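Local structure of uncharacterized protein VP1736 (Vibrio parahaemolyticus, 3LXQ) at residues S76-T80 / D366-P370; F100-L104 / L113-M117; K154-S158 / K437-N441; N393-L397 / V424-K429. The protein is of unknown function but belongs to the sulfatase family of the alkaline phosphatase clan, with an alpha/beta core built round a mixed beta-sheet. All coordinates share one frame; numbering follows the deposited sequence.

Interaction 1 (S76-T80 / D366-P370); sequences SNPAT and DLTKP
Lys369 reaches across to the residue just past strand 75-77 and donates from its NZ to the backbone O of Pro78 at 2.7 Å. The ammonium lies in the plane of that carbonyl, at a C=O...N angle of 157°. Getting there takes the whole lysine chain, which is extended from CG outward and carries CE to 3.7 Å from Thr80 OG1 on the way. The side chain of Asn77 lies beside Lys369 and the carboxylate of Asp366, with the amide and carboxylate planes 82° apart. Farther along, the side chains of Thr80 and Thr368 run alongside one another, head to tail; their OG1 atoms lie 2.5 Å apart, too short for the detail of the bond to be trusted.

Behind this first layer, the loop 366-370 shapes itself. Asp366 OD1 accepts from Thr368 N at 3.0 Å, forming an Asx turn inside a type I beta turn that runs from Asp366 to Lys369. The other carboxylate oxygen, Asp366 OD2, forms a long salt bridge of 3.6 Å with Lys369 NZ. Ser352, on helix 346-353, adds a third party: its hydroxyl hydrogen-bonds Asp366 OD2, Thr368 OG1 and Thr80 N. Arg339 holds the carbonyls of Leu367 and Lys369, while strand 75-77 pairs with strand 358-360.

The example illustrates how a surface loop can be tied down by polar chemistry. One carboxylate both folds its own turn and lies beside the ammonium that crosses, an arrangement likely to favour the charged form of each.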
loop_
_atom_site.group_PDB
_atom_site.type_symbol
_atom_site.label_atom_id
_atom_site.label_comp_id
_atom_site.label_asym_id
_atom_site.label_seq_id
_atom_site.Cartn_x
_atom_site.Cartn_y
_atom_site.Cartn_z
ATOM N N SER A 76 12.972 14.939 -7.623
ATOM C CA SER A 76 11.981 15.967 -7.387
ATOM C C SER A 76 10.767 15.747 -8.261
ATOM O O SER A 76 10.879 15.593 -9.481
ATOM C CB SER A 76 12.561 17.358 -7.642
ATOM O OG SER A 76 13.483 17.688 -6.624
ATOM N N ASN A 77 9.608 15.746 -7.622
ATOM C CA ASN A 77 8.353 15.618 -8.322
ATOM C C ASN A 77 7.383 16.689 -7.835
ATOM O O ASN A 77 6.945 16.637 -6.684
ATOM C CB ASN A 77 7.762 14.218 -8.107
ATOM C CG ASN A 77 6.505 13.988 -8.923
ATOM O OD1 ASN A 77 5.469 13.525 -8.414
ATOM N ND2 ASN A 77 6.583 14.321 -10.194
ATOM N N PRO A 78 7.056 17.674 -8.699
ATOM C CA PRO A 78 6.059 18.656 -8.262
ATOM C C PRO A 78 4.649 18.061 -8.276
ATOM O O PRO A 78 4.305 17.268 -9.158
ATOM C CB PRO A 78 6.195 19.811 -9.277
ATOM C CG PRO A 78 7.102 19.309 -10.383
ATOM C CD PRO A 78 7.482 17.880 -10.098
ATOM N N ALA A 79 3.855 18.430 -7.282
ATOM C CA ALA A 79 2.492 17.944 -7.167
ATOM C C ALA A 79 1.626 18.426 -8.326
ATOM O O ALA A 79 1.766 19.563 -8.782
ATOM C CB ALA A 79 1.890 18.382 -5.839
ATOM N N THR A 80 0.742 17.544 -8.790
ATOM C CA THR A 80 -0.266 17.873 -9.790
ATOM C C THR A 80 -1.243 18.888 -9.224
ATOM O O THR A 80 -1.433 19.956 -9.801
ATOM C CB THR A 80 -0.992 16.610 -10.268
ATOM O OG1 THR A 80 -0.061 15.794 -10.984
ATOM C CG2 THR A 80 -2.161 16.941 -11.173
ATOM N N ASP A 366 4.102 8.695 -9.797
ATOM C CA ASP A 366 3.026 9.651 -9.558
ATOM C C ASP A 366 2.032 9.397 -10.666
ATOM O O ASP A 366 2.238 9.789 -11.819
ATOM C CB ASP A 366 3.560 11.079 -9.618
ATOM C CG ASP A 366 2.462 12.148 -9.502
ATOM O OD1 ASP A 366 1.252 11.819 -9.496
ATOM O OD2 ASP A 366 2.822 13.347 -9.422
ATOM N N LEU A 367 0.949 8.726 -10.326
ATOM C CA LEU A 367 0.036 8.243 -11.360
ATOM C C LEU A 367 -1.017 9.280 -11.750
ATOM O O LEU A 367 -1.904 8.990 -12.554
ATOM C CB LEU A 367 -0.591 6.909 -10.952
ATOM C CG LEU A 367 0.427 5.763 -10.867
ATOM C CD1 LEU A 367 -0.110 4.582 -10.072
ATOM C CD2 LEU A 367 0.935 5.334 -12.254
ATOM N N THR A 368 -0.901 10.484 -11.190
ATOM C CA THR A 368 -1.699 11.613 -11.653
ATOM C C THR A 368 -1.159 12.079 -13.007
ATOM O O THR A 368 -1.814 12.842 -13.715
ATOM C CB THR A 368 -1.681 12.820 -10.680
ATOM O OG1 THR A 368 -0.356 13.351 -10.594
ATOM C CG2 THR A 368 -2.206 12.445 -9.291
ATOM N N LYS A 369 0.035 11.598 -13.345
ATOM C CA LYS A 369 0.725 11.957 -14.569
ATOM C C LYS A 369 0.766 10.763 -15.516
ATOM O O LYS A 369 0.630 9.617 -15.063
ATOM C CB LYS A 369 2.139 12.462 -14.250
ATOM C CG LYS A 369 2.110 13.743 -13.413
ATOM C CD LYS A 369 3.480 14.155 -12.928
ATOM C CE LYS A 369 3.392 15.539 -12.307
ATOM N NZ LYS A 369 4.547 15.818 -11.428
ATOM N N PRO A 370 0.963 11.031 -16.829
ATOM C CA PRO A 370 0.951 9.985 -17.847
ATOM C C PRO A 370 1.997 8.924 -17.603
ATOM O O PRO A 370 3.069 9.194 -17.073
ATOM C CB PRO A 370 1.282 10.747 -19.144
ATOM C CG PRO A 370 0.838 12.135 -18.888
ATOM C CD PRO A 370 1.180 12.363 -17.438
#

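Interaction 2 (F100-L104 / L113-M117); sequences FVGSL and LDELM
Ser103 and Asp114 bring their CA atoms to within 5.1 Å where the loop 100-104 doubles back against the first turn of helix 111-118. The loop is itself tightened by a backbone bond from Leu104 N to Val101 O, and its serine then grips the helix twice through a single oxygen. Ser103 N donates to Asp114 OD1 at 2.8 Å, with an N-H...O angle of 154°, and Ser103 OG adds a second bond to Asp114 OD1 at 3.0 Å. Both donors come from the same face, well above the carboxylate plane. A chi1 of 65° tucks the serine hydroxyl between its own N and carbonyl carbon, on the side of the helix. The other oxygen, Asp114 OD2, rests 3.4 Å from Gly102 CA.

Beside this polar pair runs a thin apolar seam: Leu104 CD1 meets Met117 SE (a selenomethionine) at 4.1 Å, and Val101 CG1 faces Leu113 CD2 more loosely.

Thr110, just before the helix, joins both sides by bonding Gly102 N and Asp114 OD1. Asp279 of helix 271-289 accepts from Leu113 N, and strand 322-328 packs against both segments, with Pro324 against Val101 and Leu104, and Leu326 against Met117.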
loop_
_atom_site.group_PDB
_atom_site.type_symbol
_atom_site.label_atom_id
_atom_site.label_comp_id
_atom_site.label_asym_id
_atom_site.label_seq_id
_atom_site.Cartn_x
_atom_site.Cartn_y
_atom_site.Cartn_z
ATOM N N PHE A 100 -11.933 -11.152 -2.899
ATOM C CA PHE A 100 -13.064 -10.844 -2.026
ATOM C C PHE A 100 -13.830 -9.599 -2.468
ATOM O O PHE A 100 -14.722 -9.139 -1.751
ATOM C CB PHE A 100 -12.608 -10.647 -0.573
ATOM C CG PHE A 100 -11.764 -11.769 -0.028
ATOM C CD1 PHE A 100 -12.310 -13.034 0.195
ATOM C CD2 PHE A 100 -10.419 -11.549 0.291
ATOM C CE1 PHE A 100 -11.524 -14.078 0.710
ATOM C CE2 PHE A 100 -9.620 -12.587 0.809
ATOM C CZ PHE A 100 -10.180 -13.857 1.017
ATOM N N VAL A 101 -13.484 -9.050 -3.635
ATOM C CA VAL A 101 -14.116 -7.814 -4.119
ATOM C C VAL A 101 -15.032 -8.034 -5.333
ATOM O O VAL A 101 -14.579 -8.393 -6.422
ATOM C CB VAL A 101 -13.081 -6.692 -4.419
ATOM C CG1 VAL A 101 -13.796 -5.390 -4.754
ATOM C CG2 VAL A 101 -12.151 -6.476 -3.237
ATOM N N GLY A 102 -16.326 -7.801 -5.129
ATOM C CA GLY A 102 -17.327 -7.941 -6.187
ATOM C C GLY A 102 -17.005 -7.137 -7.438
ATOM O O GLY A 102 -16.991 -7.686 -8.542
ATOM N N SER A 103 -16.727 -5.843 -7.265
ATOM C CA SER A 103 -16.435 -4.960 -8.399
ATOM C C SER A 103 -15.153 -5.347 -9.148
ATOM O O SER A 103 -14.941 -4.899 -10.269
ATOM C CB SER A 103 -16.392 -3.486 -7.968
ATOM O OG SER A 103 -15.323 -3.239 -7.070
ATOM N N LEU A 104 -14.321 -6.188 -8.535
ATOM C CA LEU A 104 -13.102 -6.678 -9.182
ATOM C C LEU A 104 -13.234 -8.127 -9.648
ATOM O O LEU A 104 -12.241 -8.784 -9.956
ATOM C CB LEU A 104 -11.882 -6.501 -8.267
ATOM C CG LEU A 104 -11.181 -5.136 -8.188
ATOM C CD1 LEU A 104 -12.126 -3.974 -7.837
ATOM C CD2 LEU A 104 -10.059 -5.200 -7.189
ATOM N N LEU A 113 -18.079 -1.069 -0.818
ATOM C CA LEU A 113 -16.882 -0.655 -1.565
ATOM C C LEU A 113 -17.152 -0.589 -3.065
ATOM O O LEU A 113 -16.745 0.365 -3.716
ATOM C CB LEU A 113 -15.673 -1.556 -1.273
ATOM C CG LEU A 113 -14.327 -1.186 -1.923
ATOM C CD1 LEU A 113 -13.810 0.163 -1.415
ATOM C CD2 LEU A 113 -13.283 -2.284 -1.718
ATOM N N ASP A 114 -17.858 -1.592 -3.592
ATOM C CA ASP A 114 -18.228 -1.654 -5.010
ATOM C C ASP A 114 -18.910 -0.374 -5.477
ATOM O O ASP A 114 -18.629 0.132 -6.566
ATOM C CB ASP A 114 -19.182 -2.824 -5.260
ATOM C CG ASP A 114 -18.488 -4.166 -5.255
ATOM O OD1 ASP A 114 -17.262 -4.240 -4.981
ATOM O OD2 ASP A 114 -19.185 -5.161 -5.541
ATOM N N GLU A 115 -19.829 0.116 -4.645
ATOM C CA GLU A 115 -20.589 1.327 -4.913
ATOM C C GLU A 115 -19.672 2.544 -4.890
ATOM O O GLU A 115 -19.728 3.378 -5.789
ATOM C CB GLU A 115 -21.701 1.480 -3.874
ATOM C CG GLU A 115 -22.732 2.536 -4.213
ATOM C CD GLU A 115 -23.647 2.108 -5.345
ATOM O OE1 GLU A 115 -23.141 1.805 -6.450
ATOM O OE2 GLU A 115 -24.881 2.085 -5.128
ATOM N N LEU A 116 -18.825 2.625 -3.862
ATOM C CA LEU A 116 -17.847 3.705 -3.719
ATOM C C LEU A 116 -16.802 3.726 -4.848
ATOM O O LEU A 116 -16.219 4.775 -5.161
ATOM C CB LEU A 116 -17.147 3.592 -2.366
ATOM C CG LEU A 116 -18.000 3.847 -1.124
ATOM C CD1 LEU A 116 -17.404 3.146 0.084
ATOM C CD2 LEU A 116 -18.153 5.347 -0.873
HETATM N N MSE A 117 -16.575 2.557 -5.445
HETATM C CA MSE A 117 -15.646 2.392 -6.567
HETATM C C MSE A 117 -16.080 3.199 -7.776
HETATM O O MSE A 117 -15.248 3.792 -8.456
HETATM C CB MSE A 117 -15.538 0.921 -6.966
HETATM C CG MSE A 117 -14.846 0.034 -5.950
HETATM SE SE MSE A 117 -12.969 -0.264 -6.354
HETATM C CE MSE A 117 -12.266 1.485 -6.068
#

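Interaction 3 (K154-S158 / K437-N441); sequences KLSKS and KAYQN
Lys157 N donates to the phenol oxygen of Tyr439 at 3.1 Å, its N-H pointing nearly straight at OH with an angle of 159°. Here a tyrosine on the C-terminal helix 422-441 plugs into a surface loop of the sulfatase-family domain. With CG anti to the backbone N (chi1 177°), the ring is sent out from the helix, and the loop folds about it. Leu155 CD1 sits over the middle of one face in a CH-pi contact, 3.8 Å from the ring centroid of Tyr439. Leu155 CB packs beside the phenol end, 3.6 Å from Tyr439 CZ.

Lys157 follows the ring back toward the helix, its chain bent at chi3. There its NZ makes a weak hydrogen bond with Tyr439 O at 3.4 Å, whereas its cation-pi approach to the ring is long and at most weakly attractive. Lys157 NZ also lies 2.8 Å from Gln440 O. Ser158 OG lies at the ring edge, near its plane, 3.6 Å from Tyr439 CE2; its hydroxyl also hydrogen-bonds Val152 O.

Within the helix, Lys437 O is a doubly used acceptor that also receives Asn441 N. Asn441 ND2 meets Lys437 O at 2.8 Å, its N-H almost perfectly straight.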
loop_
_atom_site.group_PDB
_atom_site.type_symbol
_atom_site.label_atom_id
_atom_site.label_comp_id
_atom_site.label_asym_id
_atom_site.label_seq_id
_atom_site.Cartn_x
_atom_site.Cartn_y
_atom_site.Cartn_z
ATOM N N LYS A 154 10.273 -3.939 10.518
ATOM C CA LYS A 154 10.895 -4.878 11.451
ATOM C C LYS A 154 12.422 -4.934 11.363
ATOM O O LYS A 154 13.050 -5.740 12.048
ATOM C CB LYS A 154 10.309 -6.289 11.264
ATOM C CG LYS A 154 8.875 -6.412 11.720
ATOM C CD LYS A 154 8.335 -7.812 11.544
ATOM C CE LYS A 154 7.042 -7.962 12.322
ATOM N NZ LYS A 154 6.374 -9.262 12.045
ATOM N N LEU A 155 13.030 -4.089 10.535
ATOM C CA LEU A 155 14.486 -4.133 10.414
ATOM C C LEU A 155 15.122 -3.085 11.321
ATOM O O LEU A 155 14.550 -2.023 11.529
ATOM C CB LEU A 155 14.923 -4.000 8.954
ATOM C CG LEU A 155 14.457 -5.128 8.025
ATOM C CD1 LEU A 155 14.917 -4.864 6.609
ATOM C CD2 LEU A 155 14.953 -6.505 8.488
ATOM N N SER A 156 16.289 -3.400 11.872
ATOM C CA SER A 156 16.900 -2.573 12.913
ATOM C C SER A 156 17.435 -1.215 12.429
ATOM O O SER A 156 17.329 -0.209 13.148
ATOM C CB SER A 156 17.987 -3.358 13.657
ATOM O OG SER A 156 19.012 -3.767 12.770
ATOM N N LYS A 157 17.991 -1.181 11.219
ATOM C CA LYS A 157 18.518 0.067 10.651
ATOM C C LYS A 157 17.430 1.074 10.259
ATOM O O LYS A 157 17.687 2.276 10.208
ATOM C CB LYS A 157 19.438 -0.217 9.460
ATOM C CG LYS A 157 20.739 -0.926 9.845
ATOM C CD LYS A 157 21.556 -1.331 8.623
ATOM C CE LYS A 157 22.424 -0.192 8.107
ATOM N NZ LYS A 157 23.137 -0.610 6.866
ATOM N N SER A 158 16.222 0.581 9.987
ATOM C CA SER A 158 15.110 1.440 9.559
ATOM C C SER A 158 14.222 1.961 10.696
ATOM O O SER A 158 13.135 2.504 10.445
ATOM C CB SER A 158 14.263 0.719 8.516
ATOM O OG SER A 158 14.347 -0.693 8.646
ATOM N N LYS A 437 19.940 -3.650 -1.340
ATOM C CA LYS A 437 21.141 -2.824 -1.375
ATOM C C LYS A 437 20.933 -1.448 -0.736
ATOM O O LYS A 437 21.841 -0.919 -0.082
ATOM C CB LYS A 437 21.674 -2.701 -2.807
ATOM C CG LYS A 437 22.463 -3.916 -3.295
ATOM C CD LYS A 437 23.959 -3.716 -3.037
ATOM C CE LYS A 437 24.785 -4.926 -3.442
ATOM N NZ LYS A 437 24.898 -5.949 -2.350
ATOM N N ALA A 438 19.752 -0.864 -0.928
ATOM C CA ALA A 438 19.456 0.476 -0.397
ATOM C C ALA A 438 19.438 0.449 1.123
ATOM O O ALA A 438 19.883 1.402 1.783
ATOM C CB ALA A 438 18.121 0.998 -0.940
ATOM N N TYR A 439 18.914 -0.656 1.657
ATOM C CA TYR A 439 18.892 -0.905 3.092
ATOM C C TYR A 439 20.311 -1.018 3.647
ATOM O O TYR A 439 20.670 -0.299 4.579
ATOM C CB TYR A 439 18.067 -2.161 3.425
ATOM C CG TYR A 439 18.086 -2.495 4.898
ATOM C CD1 TYR A 439 18.873 -3.531 5.392
ATOM C CD2 TYR A 439 17.343 -1.743 5.807
ATOM C CE1 TYR A 439 18.909 -3.818 6.753
ATOM C CE2 TYR A 439 17.375 -2.016 7.162
ATOM C CZ TYR A 439 18.152 -3.054 7.628
ATOM O OH TYR A 439 18.173 -3.322 8.974
ATOM N N GLN A 440 21.110 -1.913 3.062
ATOM C CA GLN A 440 22.520 -2.075 3.425
ATOM C C GLN A 440 23.311 -0.772 3.437
ATOM O O GLN A 440 24.161 -0.574 4.301
ATOM C CB GLN A 440 23.227 -3.031 2.462
ATOM C CG GLN A 440 22.807 -4.473 2.575
ATOM C CD GLN A 440 23.592 -5.375 1.632
ATOM O OE1 GLN A 440 24.802 -5.198 1.436
ATOM N NE2 GLN A 440 22.905 -6.354 1.046
ATOM N N ASN A 441 23.031 0.107 2.475
ATOM C CA ASN A 441 23.869 1.285 2.267
ATOM C C ASN A 441 23.267 2.612 2.712
ATOM O O ASN A 441 23.886 3.666 2.535
ATOM C CB ASN A 441 24.349 1.352 0.818
ATOM C CG ASN A 441 25.221 0.167 0.445
ATOM O OD1 ASN A 441 26.440 0.238 0.522
ATOM N ND2 ASN A 441 24.594 -0.938 0.064
#

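Interaction 4 (N393-L397 / V424-K429); sequences NLVVL and VIDRAK
Val395 and Ala428 form the middle of an apolar contact, Val395 CG1 lying 3.7 Å from Ala428 CB. The small alanine is consistent with the close approach of the backbones here, the CA atoms of Val395 and Ala428 being 6.6 Å apart. The two branches of Val395 serve different turns of the helix: CG1, anti to the backbone N at chi1 174°, takes the alanine, while CG2 meets Val424 CG1 at 3.9 Å. At the far end of the strand, Leu397 CD1 presses on the helix backbone itself, 3.5 Å from Lys429 CA. The lysine chain leads away from there to give its NZ to Lys47 O.

This is a helix laid on one face of an antiparallel beta-sheet. Strand 394-398 is the central one of five, between 385-390 and 402-409, and the last strand, 414-417, leads on into helix 422-441. The segments 394-397 and 424-429 approach to 8.8 Å between axes and cross at -54°. Leu394 and Val396 turn to the other face of the strand, where loop residues including Leu315, Val316 and Val318 receive them.

Polar groups enter at the Asn393 end of the strand segment. The amide of Asn393 lies against Val424, whose CG1 is almost equally far from all three amide atoms, 3.6 Å from Asn393 CG. Asn393 OD1 takes a hydrogen bond from Thr390 in the neighbouring strand. Arg427, bent at chi3, brings NH2 to 3.8 Å from Asn393 OD1, near the guanidinium plane, and its side chain also touches Tyr388 and Thr390.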
loop_
_atom_site.group_PDB
_atom_site.type_symbol
_atom_site.label_atom_id
_atom_site.label_comp_id
_atom_site.label_asym_id
_atom_site.label_seq_id
_atom_site.Cartn_x
_atom_site.Cartn_y
_atom_site.Cartn_z
ATOM N N ASN A 393 5.296 -9.226 -20.391
ATOM C CA ASN A 393 6.072 -10.312 -19.822
ATOM C C ASN A 393 5.933 -10.373 -18.303
ATOM O O ASN A 393 5.512 -9.405 -17.650
ATOM C CB ASN A 393 7.548 -10.149 -20.216
ATOM C CG ASN A 393 8.013 -8.699 -20.123
ATOM O OD1 ASN A 393 7.969 -8.096 -19.055
ATOM N ND2 ASN A 393 8.442 -8.134 -21.248
ATOM N N LEU A 394 6.284 -11.528 -17.754
ATOM C CA LEU A 394 6.437 -11.693 -16.324
ATOM C C LEU A 394 7.723 -12.455 -16.064
ATOM O O LEU A 394 7.914 -13.566 -16.581
ATOM C CB LEU A 394 5.241 -12.448 -15.729
ATOM C CG LEU A 394 5.381 -13.066 -14.334
ATOM C CD1 LEU A 394 5.387 -12.016 -13.230
ATOM C CD2 LEU A 394 4.249 -14.067 -14.126
ATOM N N VAL A 395 8.584 -11.854 -15.247
ATOM C CA VAL A 395 9.846 -12.469 -14.856
ATOM C C VAL A 395 9.848 -12.761 -13.371
ATOM O O VAL A 395 9.585 -11.879 -12.547
ATOM C CB VAL A 395 11.066 -11.587 -15.190
ATOM C CG1 VAL A 395 12.348 -12.206 -14.624
ATOM C CG2 VAL A 395 11.182 -11.368 -16.695
ATOM N N VAL A 396 10.157 -14.010 -13.046
ATOM C CA VAL A 396 10.273 -14.453 -11.669
ATOM C C VAL A 396 11.691 -14.945 -11.361
ATOM O O VAL A 396 12.230 -15.803 -12.061
ATOM C CB VAL A 396 9.237 -15.545 -11.348
ATOM C CG1 VAL A 396 9.463 -16.090 -9.944
ATOM C CG2 VAL A 396 7.814 -14.972 -11.478
ATOM N N LEU A 397 12.270 -14.392 -10.303
ATOM C CA LEU A 397 13.602 -14.753 -9.830
ATOM C C LEU A 397 13.477 -15.539 -8.526
ATOM O O LEU A 397 12.802 -15.103 -7.591
ATOM C CB LEU A 397 14.439 -13.488 -9.571
ATOM C CG LEU A 397 14.481 -12.430 -10.670
ATOM C CD1 LEU A 397 15.346 -11.271 -10.208
ATOM C CD2 LEU A 397 15.010 -13.020 -11.988
ATOM N N VAL A 424 15.029 -7.390 -20.484
ATOM C CA VAL A 424 13.825 -7.647 -19.679
ATOM C C VAL A 424 14.191 -8.352 -18.372
ATOM O O VAL A 424 13.668 -8.014 -17.311
ATOM C CB VAL A 424 12.760 -8.459 -20.465
ATOM C CG1 VAL A 424 11.561 -8.793 -19.592
ATOM C CG2 VAL A 424 12.306 -7.682 -21.711
ATOM N N ILE A 425 15.104 -9.320 -18.454
ATOM C CA ILE A 425 15.612 -10.000 -17.255
ATOM C C ILE A 425 16.414 -9.047 -16.360
ATOM O O ILE A 425 16.275 -9.083 -15.143
ATOM C CB ILE A 425 16.460 -11.256 -17.603
ATOM C CG1 ILE A 425 15.587 -12.333 -18.254
ATOM C CG2 ILE A 425 17.133 -11.829 -16.348
ATOM C CD1 ILE A 425 16.366 -13.568 -18.742
ATOM N N ASP A 426 17.226 -8.189 -16.972
ATOM C CA ASP A 426 18.108 -7.273 -16.242
ATOM C C ASP A 426 17.342 -6.188 -15.495
ATOM O O ASP A 426 17.769 -5.746 -14.433
ATOM C CB ASP A 426 19.114 -6.617 -17.194
ATOM C CG ASP A 426 20.287 -7.538 -17.558
ATOM O OD1 ASP A 426 20.237 -8.748 -17.244
ATOM O OD2 ASP A 426 21.266 -7.040 -18.164
ATOM N N ARG A 427 16.226 -5.745 -16.067
ATOM C CA ARG A 427 15.369 -4.750 -15.428
ATOM C C ARG A 427 14.696 -5.349 -14.180
ATOM O O ARG A 427 14.580 -4.695 -13.145
ATOM C CB ARG A 427 14.322 -4.233 -16.418
ATOM C CG ARG A 427 13.300 -3.295 -15.785
ATOM C CD ARG A 427 12.271 -2.855 -16.797
ATOM N NE ARG A 427 11.583 -3.993 -17.389
ATOM C CZ ARG A 427 10.813 -3.926 -18.470
ATOM N NH1 ARG A 427 10.626 -2.764 -19.077
ATOM N NH2 ARG A 427 10.231 -5.026 -18.942
ATOM N N ALA A 428 14.273 -6.603 -14.296
ATOM C CA ALA A 428 13.647 -7.343 -13.198
ATOM C C ALA A 428 14.651 -7.591 -12.074
ATOM O O ALA A 428 14.371 -7.302 -10.906
ATOM C CB ALA A 428 13.083 -8.666 -13.714
ATOM N N LYS A 429 15.814 -8.129 -12.443
ATOM C CA LYS A 429 16.912 -8.397 -11.498
ATOM C C LYS A 429 17.335 -7.117 -10.773
ATOM O O LYS A 429 17.440 -7.091 -9.537
ATOM C CB LYS A 429 18.100 -9.077 -12.216
ATOM C CG LYS A 429 19.145 -9.714 -11.298
ATOM C CD LYS A 429 20.188 -10.513 -12.095
ATOM C CE LYS A 429 21.467 -10.754 -11.275
ATOM N NZ LYS A 429 22.624 -11.230 -12.107
#

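The chemistry of these four contacts varies with their place in the fold. Interactions 1 and 3 lie at the surface: interaction 1 is largely polar, whereas interaction 3 is an aromatic ring held by a loop, with one sound backbone N-H bond to its hydroxyl. Interactions 2 and 4 are partly buried: the former joins a carboxylate-centred polar grip to a small apolar seam, the latter is mainly apolar. Interactions 3 and 4 share helix 422-441, one end resting on the antiparallel sheet and the other on a loop of the sulfatase-family domain, with nearest atoms about 9 Å apart. Interaction 2 is local in sequence and lies across the chain's centre from interaction 3, their centres 36 Å apart.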